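Local coordinates for protein leucyl-trna synthetase (Plasmodium falciparum, PDB 5FOC) that forms the editing domain of cytosolic leucyl-tRNA synthetase, the enzyme that joins leucine to its tRNA, and probably hydrolyses wrongly charged tRNA, at residues T150-Q156 with Q196-P200; M248-T252 with F370-E374; E295-P301 with E339-V344; T307-Y311 with L332-Q336. The protein carries 2 engineered substitutions. All blocks are in the same frame, centred on the assembly; numbering follows the deposited sequence.

Contact 1. Residues T150-Q156 with Q196-P200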
loop_
_atom_site.group_PDB
_atom_site.type_symbol
_atom_site.label_atom_id
_atom_site.label_comp_id
_atom_site.label_asym_id
_atom_site.label_seq_id
_atom_site.Cartn_x
_atom_site.Cartn_y
_atom_site.Cartn_z
ATOM N N THR A 150 10.533 7.705 -3.599
ATOM C CA THR A 150 10.962 8.186 -4.902
ATOM C C THR A 150 9.832 8.982 -5.589
ATOM O O THR A 150 8.624 8.704 -5.384
ATOM C CB THR A 150 11.399 7.012 -5.816
ATOM O OG1 THR A 150 12.161 7.567 -6.871
ATOM C CG2 THR A 150 10.228 6.284 -6.350
ATOM N N LEU A 151 10.222 9.969 -6.377
ATOM C CA LEU A 151 9.287 10.865 -7.030
ATOM C C LEU A 151 8.762 10.253 -8.324
ATOM O O LEU A 151 9.549 9.575 -9.029
ATOM C CB LEU A 151 9.956 12.219 -7.305
ATOM C CG LEU A 151 10.200 13.200 -6.111
ATOM C CD1 LEU A 151 11.201 14.261 -6.497
ATOM C CD2 LEU A 151 8.848 13.779 -5.768
ATOM N N GLY A 152 7.490 10.400 -8.625
ATOM C CA GLY A 152 6.949 9.834 -9.863
ATOM C C GLY A 152 5.772 10.608 -10.372
ATOM O O GLY A 152 5.337 11.634 -9.764
ATOM N N PHE A 153 5.224 10.090 -11.449
ATOM C CA PHE A 153 4.183 10.751 -12.189
ATOM C C PHE A 153 2.806 10.341 -11.696
ATOM O O PHE A 153 2.592 9.205 -11.235
ATOM C CB PHE A 153 4.293 10.377 -13.666
ATOM C CG PHE A 153 5.649 10.685 -14.283
ATOM C CD1 PHE A 153 5.991 12.002 -14.565
ATOM C CD2 PHE A 153 6.566 9.681 -14.566
ATOM C CE1 PHE A 153 7.208 12.340 -15.094
ATOM C CE2 PHE A 153 7.802 10.003 -15.144
ATOM C CZ PHE A 153 8.128 11.333 -15.401
ATOM N N ASP A 154 1.865 11.276 -11.851
ATOM C CA ASP A 154 0.480 11.049 -11.458
ATOM C C ASP A 154 -0.259 10.207 -12.470
ATOM O O ASP A 154 -1.200 9.503 -12.102
ATOM C CB ASP A 154 -0.262 12.381 -11.236
ATOM C CG ASP A 154 -1.540 12.208 -10.421
ATOM O OD1 ASP A 154 -1.461 11.722 -9.259
ATOM O OD2 ASP A 154 -2.620 12.548 -10.954
ATOM N N LYS A 155 0.171 10.311 -13.733
ATOM C CA LYS A 155 -0.366 9.566 -14.868
ATOM C C LYS A 155 0.809 8.907 -15.584
ATOM O O LYS A 155 1.865 9.514 -15.690
ATOM C CB LYS A 155 -1.057 10.555 -15.805
ATOM C CG LYS A 155 -1.778 9.914 -16.967
ATOM C CD LYS A 155 -2.809 10.852 -17.577
ATOM C CE LYS A 155 -2.168 12.089 -18.167
ATOM N NZ LYS A 155 -3.096 12.703 -19.143
ATOM N N GLN A 156 0.638 7.676 -16.064
ATOM C CA GLN A 156 1.765 6.915 -16.614
ATOM C C GLN A 156 1.885 7.119 -18.106
ATOM O O GLN A 156 1.934 8.271 -18.542
ATOM C CB GLN A 156 1.699 5.435 -16.228
ATOM C CG GLN A 156 0.879 4.502 -17.099
ATOM C CD GLN A 156 0.992 3.064 -16.613
ATOM O OE1 GLN A 156 0.303 2.663 -15.689
ATOM N NE2 GLN A 156 1.861 2.273 -17.251
ATOM N N GLN A 196 7.185 0.868 -16.589
ATOM C CA GLN A 196 5.747 1.212 -16.715
ATOM C C GLN A 196 5.503 2.707 -16.899
ATOM O O GLN A 196 4.349 3.128 -17.067
ATOM C CB GLN A 196 4.924 0.789 -15.455
ATOM C CG GLN A 196 4.422 -0.651 -15.383
ATOM C CD GLN A 196 3.649 -1.098 -16.619
ATOM O OE1 GLN A 196 2.564 -0.587 -16.922
ATOM N NE2 GLN A 196 4.199 -2.083 -17.328
ATOM N N GLY A 197 6.539 3.530 -16.820
ATOM C CA GLY A 197 6.355 5.000 -16.890
ATOM C C GLY A 197 5.774 5.682 -15.677
ATOM O O GLY A 197 5.283 6.813 -15.786
ATOM N N ILE A 198 5.823 5.008 -14.533
ATOM C CA ILE A 198 5.279 5.547 -13.275
ATOM C C ILE A 198 6.326 6.381 -12.554
ATOM O O ILE A 198 5.967 7.356 -11.899
ATOM C CB ILE A 198 4.744 4.413 -12.371
ATOM C CG1 ILE A 198 3.657 3.643 -13.149
ATOM C CG2 ILE A 198 4.223 4.978 -11.025
ATOM C CD1 ILE A 198 3.197 2.340 -12.534
ATOM N N ILE A 199 7.593 6.005 -12.612
ATOM C CA ILE A 199 8.677 6.828 -12.073
ATOM C C ILE A 199 9.741 7.010 -13.139
ATOM O O ILE A 199 9.806 6.159 -14.048
ATOM C CB ILE A 199 9.283 6.229 -10.792
ATOM C CG1 ILE A 199 10.133 4.970 -11.080
ATOM C CG2 ILE A 199 8.186 5.913 -9.763
ATOM C CD1 ILE A 199 10.851 4.428 -9.861
ATOM N N PRO A 200 10.565 8.045 -13.063
ATOM C CA PRO A 200 11.665 8.258 -13.965
ATOM C C PRO A 200 12.924 7.575 -13.492
ATOM O O PRO A 200 13.013 7.133 -12.348
ATOM C CB PRO A 200 11.868 9.750 -13.928
ATOM C CG PRO A 200 11.472 10.109 -12.546
ATOM C CD PRO A 200 10.357 9.214 -12.163
#
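A Schellman motif at Gly197 ends helix 190-195 and turns the chain past Phe153 and Gln156, just beyond the last residues of strand 146-152, an antiparallel member of the large mixed sheet of the editing domain. The loop 196-200 then runs beside the strand end. Its main tie is a backbone hydrogen bond from Phe153 N to Ile198 O, 2.9 Å long and nearly straight (164° at the hydrogen). The Phe153 ring lies obliquely beside the same turn: CG lies anti to the carbonyl carbon (chi1 -56°), which carries CD2 to 3.4 Å from Gly197 O and CE2 to 4.0 Å from Pro200 CD. Gln156 NE2 reaches Gln196 OE1 at 3.0 Å, with the two amide planes almost perpendicular and the acceptor lying in the plane of the Gln156 amide; Gln196 has a second conformer, so this link is doubtful. Ile199 also packs on Leu193 and Tyr183, while the hydroxyl of Thr150 turns to Phe213 O. The Thr150 methyl CG2 meets Ile199 CG2 at 4.0 Å, and one residue along, Pro200 CD rests 3.3 Å from Leu151 O.

Contact 2. Residues M248-T252 with F370-E374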
loop_
_atom_site.group_PDB
_atom_site.type_symbol
_atom_site.label_atom_id
_atom_site.label_comp_id
_atom_site.label_asym_id
_atom_site.label_seq_id
_atom_site.Cartn_x
_atom_site.Cartn_y
_atom_site.Cartn_z
ATOM N N MET A 248 8.781 -9.536 -0.080
ATOM C CA MET A 248 9.432 -8.399 -0.689
ATOM C C MET A 248 9.800 -8.564 -2.158
ATOM O O MET A 248 10.126 -7.596 -2.811
ATOM C CB MET A 248 10.641 -8.014 0.135
ATOM C CG MET A 248 10.281 -7.553 1.552
ATOM S SD MET A 248 8.885 -6.396 1.786
ATOM C CE MET A 248 9.532 -4.867 1.119
ATOM N N ASN A 249 9.681 -9.772 -2.679
ATOM C CA ASN A 249 9.875 -10.009 -4.092
ATOM C C ASN A 249 8.589 -9.937 -4.927
ATOM O O ASN A 249 8.656 -10.131 -6.136
ATOM C CB ASN A 249 10.636 -11.322 -4.337
ATOM C CG ASN A 249 9.899 -12.551 -3.840
ATOM O OD1 ASN A 249 9.078 -12.486 -2.937
ATOM N ND2 ASN A 249 10.222 -13.685 -4.400
ATOM N N ILE A 250 7.465 -9.519 -4.329
ATOM C CA ILE A 250 6.193 -9.457 -5.022
ATOM C C ILE A 250 5.739 -7.986 -5.062
ATOM O O ILE A 250 5.576 -7.345 -3.976
ATOM C CB ILE A 250 5.137 -10.309 -4.306
ATOM C CG1 ILE A 250 5.522 -11.806 -4.311
ATOM C CG2 ILE A 250 3.737 -10.046 -4.884
ATOM C CD1 ILE A 250 5.632 -12.348 -5.681
ATOM N N SER A 251 5.590 -7.438 -6.259
ATOM C CA SER A 251 5.042 -6.106 -6.481
ATOM C C SER A 251 5.715 -5.061 -5.562
ATOM O O SER A 251 6.918 -5.026 -5.399
ATOM C CB SER A 251 3.521 -6.178 -6.337
ATOM O OG SER A 251 2.886 -5.019 -6.812
ATOM N N THR A 252 4.878 -4.186 -4.960
ATOM C CA THR A 252 5.413 -3.071 -4.176
ATOM C C THR A 252 5.549 -3.295 -2.658
ATOM O O THR A 252 6.105 -2.405 -1.977
ATOM C CB THR A 252 4.435 -1.855 -4.285
ATOM O OG1 THR A 252 3.147 -2.262 -3.837
ATOM C CG2 THR A 252 4.302 -1.403 -5.706
ATOM N N PHE A 370 -2.707 2.349 -11.064
ATOM C CA PHE A 370 -1.932 1.950 -12.237
ATOM C C PHE A 370 -2.026 0.448 -12.405
ATOM O O PHE A 370 -2.201 -0.290 -11.447
ATOM C CB PHE A 370 -0.458 2.269 -12.056
ATOM C CG PHE A 370 -0.164 3.710 -11.745
ATOM C CD1 PHE A 370 -0.213 4.693 -12.739
ATOM C CD2 PHE A 370 0.178 4.083 -10.465
ATOM C CE1 PHE A 370 0.099 6.016 -12.462
ATOM C CE2 PHE A 370 0.474 5.410 -10.186
ATOM C CZ PHE A 370 0.416 6.378 -11.176
ATOM N N LEU A 371 -1.878 0.025 -13.662
ATOM C CA LEU A 371 -1.604 -1.385 -13.934
ATOM C C LEU A 371 -0.104 -1.595 -13.841
ATOM O O LEU A 371 0.647 -0.720 -14.236
ATOM C CB LEU A 371 -2.138 -1.791 -15.297
ATOM C CG LEU A 371 -3.657 -1.648 -15.498
ATOM C CD1 LEU A 371 -4.145 -2.155 -16.859
ATOM C CD2 LEU A 371 -4.470 -2.307 -14.378
ATOM N N TYR A 372 0.296 -2.737 -13.279
ATOM C CA TYR A 372 1.695 -3.092 -13.024
ATOM C C TYR A 372 1.928 -4.592 -13.249
ATOM O O TYR A 372 1.135 -5.435 -12.763
ATOM C CB TYR A 372 2.029 -2.793 -11.560
ATOM C CG TYR A 372 3.373 -3.250 -11.040
ATOM C CD1 TYR A 372 3.543 -4.528 -10.513
ATOM C CD2 TYR A 372 4.474 -2.414 -11.050
ATOM C CE1 TYR A 372 4.789 -4.973 -10.051
ATOM C CE2 TYR A 372 5.699 -2.816 -10.529
ATOM C CZ TYR A 372 5.865 -4.127 -10.074
ATOM O OH TYR A 372 7.074 -4.598 -9.590
ATOM N N SER A 373 3.043 -4.898 -13.945
ATOM C CA SER A 373 3.534 -6.251 -14.211
ATOM C C SER A 373 4.996 -6.375 -13.830
ATOM O O SER A 373 5.740 -5.406 -13.899
ATOM C CB SER A 373 3.429 -6.601 -15.717
ATOM O OG SER A 373 2.069 -6.627 -16.111
ATOM N N GLU A 374 5.439 -7.596 -13.516
ATOM C CA GLU A 374 6.880 -7.819 -13.280
ATOM C C GLU A 374 7.338 -9.180 -13.707
ATOM O O GLU A 374 6.498 -10.023 -13.932
ATOM C CB GLU A 374 7.227 -7.615 -11.821
ATOM C CG GLU A 374 6.446 -8.527 -10.895
ATOM C CD GLU A 374 6.581 -8.169 -9.393
ATOM O OE1 GLU A 374 7.316 -7.214 -9.047
ATOM O OE2 GLU A 374 6.009 -8.926 -8.574
ATOM O OXT GLU A 374 8.542 -9.432 -13.805
#
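With CG anti to the backbone N (chi1 172°), Tyr372 sends its ring out of strand 369-373 toward Ser251. Glu374, two residues on, instead has CG between its backbone N and carbonyl carbon (chi1 58°) and an otherwise extended chain, which carries its carboxylate to the same residue. There Ser251 N donates to Glu374 OE2 over 2.8 Å in an almost straight bond (168° at the hydrogen), arriving on the syn side but somewhat out of the carboxylate plane. The other oxygen takes a bond from within its own segment: Tyr372 OH donates to Glu374 OE1 over 2.7 Å, approaching from above the carboxylate plane, while OE1 itself lies at the edge of the tyrosine ring and in the ring plane. Asn188 ND2 also donates to OE1, and between them these bonds would restrict the rotation of the carboxylate, even though the residue is exposed. Beside this polar group Tyr372 CE1 packs 3.8 Å from Ser251 CA. The serine hydroxyl has its hydrogen bond with Ser126 OG. The contact thus ties the loop between strands 238-242 and 254-257 to the last strand of the domain, which pairs antiparallel with strand 7-15. Strands 7-15 and 369-373, near the two ends of the chain, lie side by side, consistent with an editing domain inserted into a class Ia synthetase.

Contact 3. Residues E295-P301 with E339-V344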
loop_
_atom_site.group_PDB
_atom_site.type_symbol
_atom_site.label_atom_id
_atom_site.label_comp_id
_atom_site.label_asym_id
_atom_site.label_seq_id
_atom_site.Cartn_x
_atom_site.Cartn_y
_atom_site.Cartn_z
ATOM N N GLU A 295 -16.341 -3.047 4.744
ATOM C CA GLU A 295 -17.611 -3.295 4.119
ATOM C C GLU A 295 -17.360 -4.398 3.058
ATOM O O GLU A 295 -16.562 -4.187 2.196
ATOM C CB GLU A 295 -18.137 -2.057 3.426
ATOM C CG GLU A 295 -19.534 -2.204 2.864
ATOM C CD GLU A 295 -20.609 -2.188 3.922
ATOM O OE1 GLU A 295 -20.532 -1.340 4.867
ATOM O OE2 GLU A 295 -21.523 -3.041 3.805
ATOM N N SER A 296 -18.042 -5.516 3.200
ATOM C CA SER A 296 -17.860 -6.662 2.260
ATOM C C SER A 296 -18.384 -6.271 0.886
ATOM O O SER A 296 -19.500 -5.726 0.732
ATOM C CB SER A 296 -18.589 -7.879 2.787
ATOM O OG SER A 296 -18.270 -9.024 1.989
ATOM N N CYS A 297 -17.546 -6.515 -0.121
ATOM C CA CYS A 297 -17.832 -6.169 -1.516
ATOM C C CYS A 297 -18.332 -7.358 -2.361
ATOM O O CYS A 297 -18.864 -7.114 -3.421
ATOM C CB CYS A 297 -16.581 -5.573 -2.200
ATOM S SG CYS A 297 -16.070 -4.029 -1.380
ATOM N N ILE A 298 -18.237 -8.553 -1.796
ATOM C CA ILE A 298 -18.432 -9.797 -2.594
ATOM C C ILE A 298 -19.243 -10.799 -1.780
ATOM O O ILE A 298 -18.855 -11.159 -0.669
ATOM C CB ILE A 298 -17.102 -10.470 -3.025
ATOM C CG1 ILE A 298 -16.270 -9.548 -3.917
ATOM C CG2 ILE A 298 -17.389 -11.752 -3.862
ATOM C CD1 ILE A 298 -14.847 -9.987 -4.155
ATOM N N GLU A 299 -20.318 -11.306 -2.384
ATOM C CA GLU A 299 -21.081 -12.385 -1.789
ATOM C C GLU A 299 -20.925 -13.659 -2.645
ATOM O O GLU A 299 -20.813 -13.598 -3.871
ATOM C CB GLU A 299 -22.545 -12.041 -1.616
ATOM C CG GLU A 299 -23.348 -11.776 -2.867
ATOM C CD GLU A 299 -24.835 -11.722 -2.587
ATOM O OE1 GLU A 299 -25.231 -11.763 -1.400
ATOM O OE2 GLU A 299 -25.612 -11.616 -3.551
ATOM N N LEU A 300 -20.875 -14.793 -1.979
ATOM C CA LEU A 300 -20.799 -16.069 -2.676
ATOM C C LEU A 300 -22.147 -16.716 -2.464
ATOM O O LEU A 300 -22.712 -16.630 -1.357
ATOM C CB LEU A 300 -19.676 -16.946 -2.141
ATOM C CG LEU A 300 -18.285 -16.590 -2.691
ATOM C CD1 LEU A 300 -17.227 -17.381 -1.975
ATOM C CD2 LEU A 300 -18.232 -16.844 -4.182
ATOM N N PRO A 301 -22.691 -17.321 -3.529
ATOM C CA PRO A 301 -23.966 -18.030 -3.384
ATOM C C PRO A 301 -23.885 -19.078 -2.267
ATOM O O PRO A 301 -22.853 -19.708 -2.093
ATOM C CB PRO A 301 -24.149 -18.699 -4.758
ATOM C CG PRO A 301 -23.273 -17.936 -5.679
ATOM C CD PRO A 301 -22.098 -17.519 -4.863
ATOM N N GLU A 339 -17.476 -16.960 -9.176
ATOM C CA GLU A 339 -18.773 -17.213 -8.622
ATOM C C GLU A 339 -19.308 -16.035 -7.827
ATOM O O GLU A 339 -20.473 -16.021 -7.513
ATOM C CB GLU A 339 -18.745 -18.447 -7.718
ATOM C CG GLU A 339 -18.396 -19.716 -8.442
ATOM C CD GLU A 339 -18.296 -20.905 -7.510
ATOM O OE1 GLU A 339 -19.121 -21.038 -6.595
ATOM O OE2 GLU A 339 -17.366 -21.718 -7.677
ATOM N N GLY A 340 -18.462 -15.047 -7.595
ATOM C CA GLY A 340 -18.857 -13.969 -6.668
ATOM C C GLY A 340 -19.831 -13.007 -7.329
ATOM O O GLY A 340 -19.792 -12.820 -8.565
ATOM N N ILE A 341 -20.667 -12.361 -6.491
ATOM C CA ILE A 341 -21.561 -11.283 -6.919
ATOM C C ILE A 341 -21.162 -10.057 -6.100
ATOM O O ILE A 341 -21.002 -10.152 -4.883
ATOM C CB ILE A 341 -23.047 -11.625 -6.666
ATOM C CG1 ILE A 341 -23.421 -12.916 -7.420
ATOM C CG2 ILE A 341 -23.962 -10.485 -7.096
ATOM C CD1 ILE A 341 -24.687 -13.579 -6.940
ATOM N N MET A 342 -20.979 -8.940 -6.783
ATOM C CA MET A 342 -20.687 -7.662 -6.105
ATOM C C MET A 342 -21.873 -7.127 -5.311
ATOM O O MET A 342 -23.029 -7.153 -5.760
ATOM C CB MET A 342 -20.265 -6.623 -7.126
ATOM C CG MET A 342 -19.044 -6.966 -7.991
ATOM S SD MET A 342 -17.584 -7.533 -7.141
ATOM C CE MET A 342 -17.264 -6.043 -6.159
ATOM N N THR A 343 -21.550 -6.564 -4.153
ATOM C CA THR A 343 -22.573 -6.041 -3.215
ATOM C C THR A 343 -22.495 -4.521 -2.894
ATOM O O THR A 343 -23.250 -3.998 -2.022
ATOM C CB THR A 343 -22.520 -6.814 -1.890
ATOM O OG1 THR A 343 -21.214 -6.677 -1.324
ATOM C CG2 THR A 343 -22.860 -8.280 -2.100
ATOM N N VAL A 344 -21.609 -3.826 -3.599
ATOM C CA VAL A 344 -21.314 -2.386 -3.355
ATOM C C VAL A 344 -21.392 -1.563 -4.616
ATOM O O VAL A 344 -21.102 -2.087 -5.733
ATOM C CB VAL A 344 -19.915 -2.211 -2.705
ATOM C CG1 VAL A 344 -19.929 -2.843 -1.308
ATOM C CG2 VAL A 344 -18.801 -2.826 -3.590
HETATM O O HOH W 1 -25.612 -8.448 -4.552
#
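Glu299 and Ile341 lie against each other on one face of a short ladder, while Ile298 and Met342 meet on the other. Glu299 has CG between its backbone N and carbonyl carbon (chi1 63°) and extends over the neighbouring strand, its CG 3.8 Å from Ile341 CB. The same CG atom touches Thr343 CG2 at 3.6 Å, roughly at a right angle to its contact with the isoleucine. At its end OE2 takes a weak hydrogen bond from a water that also donates to Met342 O. On the Ile298 face, Met342 is bent at chi2 and chi3 and reaches across toward the partner strand; SD comes to 4.0 Å from Ile298 CG1, and CE ends beside Cys297, 3.3 Å from Cys297 O and near its CB. Helix 352-365 covers this side through Thr352 and Cys355.

The backbone beneath is a two-stranded antiparallel sheet, 298-299 with 341-342. Glu299 and Ile341 form its hydrogen-bonded pair: Glu299 N to Ile341 O is 2.8 Å and Ile341 N to Glu299 O is 2.9 Å, both in the carbonyl plane. Beyond the non-hydrogen-bonded pair Ile298-Met342, Thr343 N binds Cys297 O from well above its carbonyl plane, and Thr343 OG1 gives a weak bond to Ser296 O. Val344 then closes this end, its CG2 methyl 3.7 Å from Cys297 SG. At the other end, where helix 325-339 gives way to Gly340, Leu300 CD2 packs 3.9 Å from Glu339 CB.

Contact 4. Residues T307-Y311 with L332-Q336; sequences TGKYY and LYKKQ
This is a buried helix-helix contact carried mainly by side chains, in which Thr307 and Tyr311 of helix 307-314 face Leu332, Lys335 and Gln336 of helix 325-339. The short axes stand 11.9 Å apart and run at 135° to each other, a spacing wide enough for side chains to fill the gap. Leu332 has CG anti to its backbone N and lays its methyl CD1 against the CD2 and CE2 side of the Tyr311 ring, 3.6 Å from Tyr311 CD2; the same methyl lies 3.9 Å from Thr307 OG1. One turn along, Lys335 passes at about a right angle to the tyrosine side chain, its CE 3.4 Å from Tyr311 OH, while its NZ forms a salt bridge with Glu339. The Tyr311 ring is also covered within its own helix, where Tyr310 CD2 sits above the centre of one face. Thr263, in helix 263-274, touches both Tyr311 and Leu332, so a third helix borders the contact. The polar link is Gln336 NE2 to Thr307 OG1, 2.9 Å long and bent to 144° at the hydrogen, with the hydroxyl oxygen lying in the amide plane. NE2 donates in addition to Asp261 O, and OE1 accepts from Lys129 NZ. The buried amide of Gln336 thus has partners at both ends, which would settle its orientation.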
loop_
_atom_site.group_PDB
_atom_site.type_symbol
_atom_site.label_atom_id
_atom_site.label_comp_id
_atom_site.label_asym_id
_atom_site.label_seq_id
_atom_site.Cartn_x
_atom_site.Cartn_y
_atom_site.Cartn_z
ATOM N N THR A 307 -16.816 -13.370 3.271
ATOM C CA THR A 307 -16.232 -14.644 2.967
ATOM C C THR A 307 -14.819 -14.845 3.547
ATOM O O THR A 307 -14.386 -15.997 3.744
ATOM C CB THR A 307 -16.282 -14.965 1.426
ATOM O OG1 THR A 307 -15.525 -14.020 0.689
ATOM C CG2 THR A 307 -17.707 -14.935 0.906
ATOM N N GLY A 308 -14.098 -13.765 3.817
ATOM C CA GLY A 308 -12.800 -13.871 4.442
ATOM C C GLY A 308 -12.883 -14.534 5.797
ATOM O O GLY A 308 -12.121 -15.435 6.097
ATOM N N LYS A 309 -13.812 -14.046 6.631
ATOM C CA LYS A 309 -14.098 -14.638 7.931
ATOM C C LYS A 309 -14.638 -16.069 7.765
ATOM O O LYS A 309 -14.244 -16.972 8.490
ATOM C CB LYS A 309 -15.124 -13.779 8.687
ATOM C CG LYS A 309 -15.451 -14.268 10.092
ATOM C CD LYS A 309 -16.430 -13.352 10.818
ATOM C CE LYS A 309 -16.866 -14.066 12.073
ATOM N NZ LYS A 309 -17.842 -13.361 12.921
ATOM N N TYR A 310 -15.572 -16.253 6.843
ATOM C CA TYR A 310 -16.179 -17.583 6.624
ATOM C C TYR A 310 -15.102 -18.669 6.387
ATOM O O TYR A 310 -15.160 -19.708 7.012
ATOM C CB TYR A 310 -17.173 -17.562 5.457
ATOM C CG TYR A 310 -17.835 -18.891 5.220
ATOM C CD1 TYR A 310 -19.006 -19.244 5.884
ATOM C CD2 TYR A 310 -17.281 -19.814 4.319
ATOM C CE1 TYR A 310 -19.606 -20.486 5.679
ATOM C CE2 TYR A 310 -17.879 -21.039 4.098
ATOM C CZ TYR A 310 -19.035 -21.370 4.785
ATOM O OH TYR A 310 -19.616 -22.593 4.538
ATOM N N TYR A 311 -14.132 -18.409 5.507
ATOM C CA TYR A 311 -13.044 -19.396 5.238
ATOM C C TYR A 311 -11.974 -19.471 6.333
ATOM O O TYR A 311 -11.404 -20.541 6.560
ATOM C CB TYR A 311 -12.444 -19.220 3.840
ATOM C CG TYR A 311 -13.442 -19.694 2.818
ATOM C CD1 TYR A 311 -13.627 -21.079 2.563
ATOM C CD2 TYR A 311 -14.287 -18.803 2.167
ATOM C CE1 TYR A 311 -14.590 -21.531 1.651
ATOM C CE2 TYR A 311 -15.234 -19.251 1.223
ATOM C CZ TYR A 311 -15.401 -20.614 0.982
ATOM O OH TYR A 311 -16.353 -21.053 0.059
ATOM N N LEU A 332 -9.959 -19.235 -2.509
ATOM C CA LEU A 332 -10.965 -18.175 -2.344
ATOM C C LEU A 332 -10.897 -17.148 -3.478
ATOM O O LEU A 332 -11.924 -16.711 -3.983
ATOM C CB LEU A 332 -10.821 -17.476 -0.980
ATOM C CG LEU A 332 -11.775 -16.321 -0.723
ATOM C CD1 LEU A 332 -13.202 -16.825 -0.641
ATOM C CD2 LEU A 332 -11.367 -15.593 0.571
ATOM N N TYR A 333 -9.686 -16.804 -3.910
ATOM C CA TYR A 333 -9.523 -15.885 -5.025
ATOM C C TYR A 333 -10.265 -16.365 -6.266
ATOM O O TYR A 333 -10.991 -15.614 -6.907
ATOM C CB TYR A 333 -8.041 -15.672 -5.296
ATOM C CG TYR A 333 -7.669 -14.935 -6.554
ATOM C CD1 TYR A 333 -7.631 -13.555 -6.619
ATOM C CD2 TYR A 333 -7.282 -15.659 -7.700
ATOM C CE1 TYR A 333 -7.259 -12.899 -7.778
ATOM C CE2 TYR A 333 -6.897 -15.015 -8.880
ATOM C CZ TYR A 333 -6.870 -13.629 -8.914
ATOM O OH TYR A 333 -6.507 -12.943 -10.055
ATOM N N LYS A 334 -10.041 -17.653 -6.608
ATOM C CA LYS A 334 -10.660 -18.251 -7.827
ATOM C C LYS A 334 -12.192 -18.373 -7.671
ATOM O O LYS A 334 -12.968 -18.038 -8.554
ATOM C CB LYS A 334 -9.955 -19.586 -8.129
ATOM C CG LYS A 334 -8.652 -19.390 -8.908
ATOM C CD LYS A 334 -7.985 -20.721 -9.269
ATOM C CE LYS A 334 -6.498 -20.545 -9.620
ATOM N NZ LYS A 334 -5.631 -20.175 -8.455
ATOM N N LYS A 335 -12.628 -18.702 -6.459
ATOM C CA LYS A 335 -14.046 -18.849 -6.200
ATOM C C LYS A 335 -14.780 -17.511 -6.285
ATOM O O LYS A 335 -15.826 -17.406 -6.893
ATOM C CB LYS A 335 -14.275 -19.488 -4.839
ATOM C CG LYS A 335 -15.697 -19.950 -4.613
ATOM C CD LYS A 335 -15.751 -20.990 -3.507
ATOM C CE LYS A 335 -17.174 -21.415 -3.200
ATOM N NZ LYS A 335 -17.766 -22.279 -4.254
ATOM N N GLN A 336 -14.264 -16.492 -5.595
ATOM C CA GLN A 336 -14.831 -15.146 -5.777
ATOM C C GLN A 336 -14.859 -14.669 -7.244
ATOM O O GLN A 336 -15.846 -14.100 -7.708
ATOM C CB GLN A 336 -14.045 -14.146 -4.932
ATOM C CG GLN A 336 -14.234 -14.338 -3.434
ATOM C CD GLN A 336 -13.401 -13.342 -2.650
ATOM O OE1 GLN A 336 -12.483 -12.707 -3.204
ATOM N NE2 GLN A 336 -13.700 -13.206 -1.351
#

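In the fold
The four contacts form two neighbouring pairs. Contacts 1 and 2, with centres 14 Å apart, both reach the large mixed sheet and touch where Phe370 meets the backbone of 153-154. Contacts 3 and 4 lie 10 Å apart between centres and join through Leu300 and Ile298, which pack against helix 325-339. Along the chain contact 1 closes first; contact 2 then spans a long loop that encloses contact 3, which in turn encloses contact 4. Helices 307-314 and 325-339 are therefore held within the small sheet's connection. Contacts 1 and 4 fall on opposite sides of the chain's centre, 33 Å apart between centres, so the set reaches across much of the editing domain.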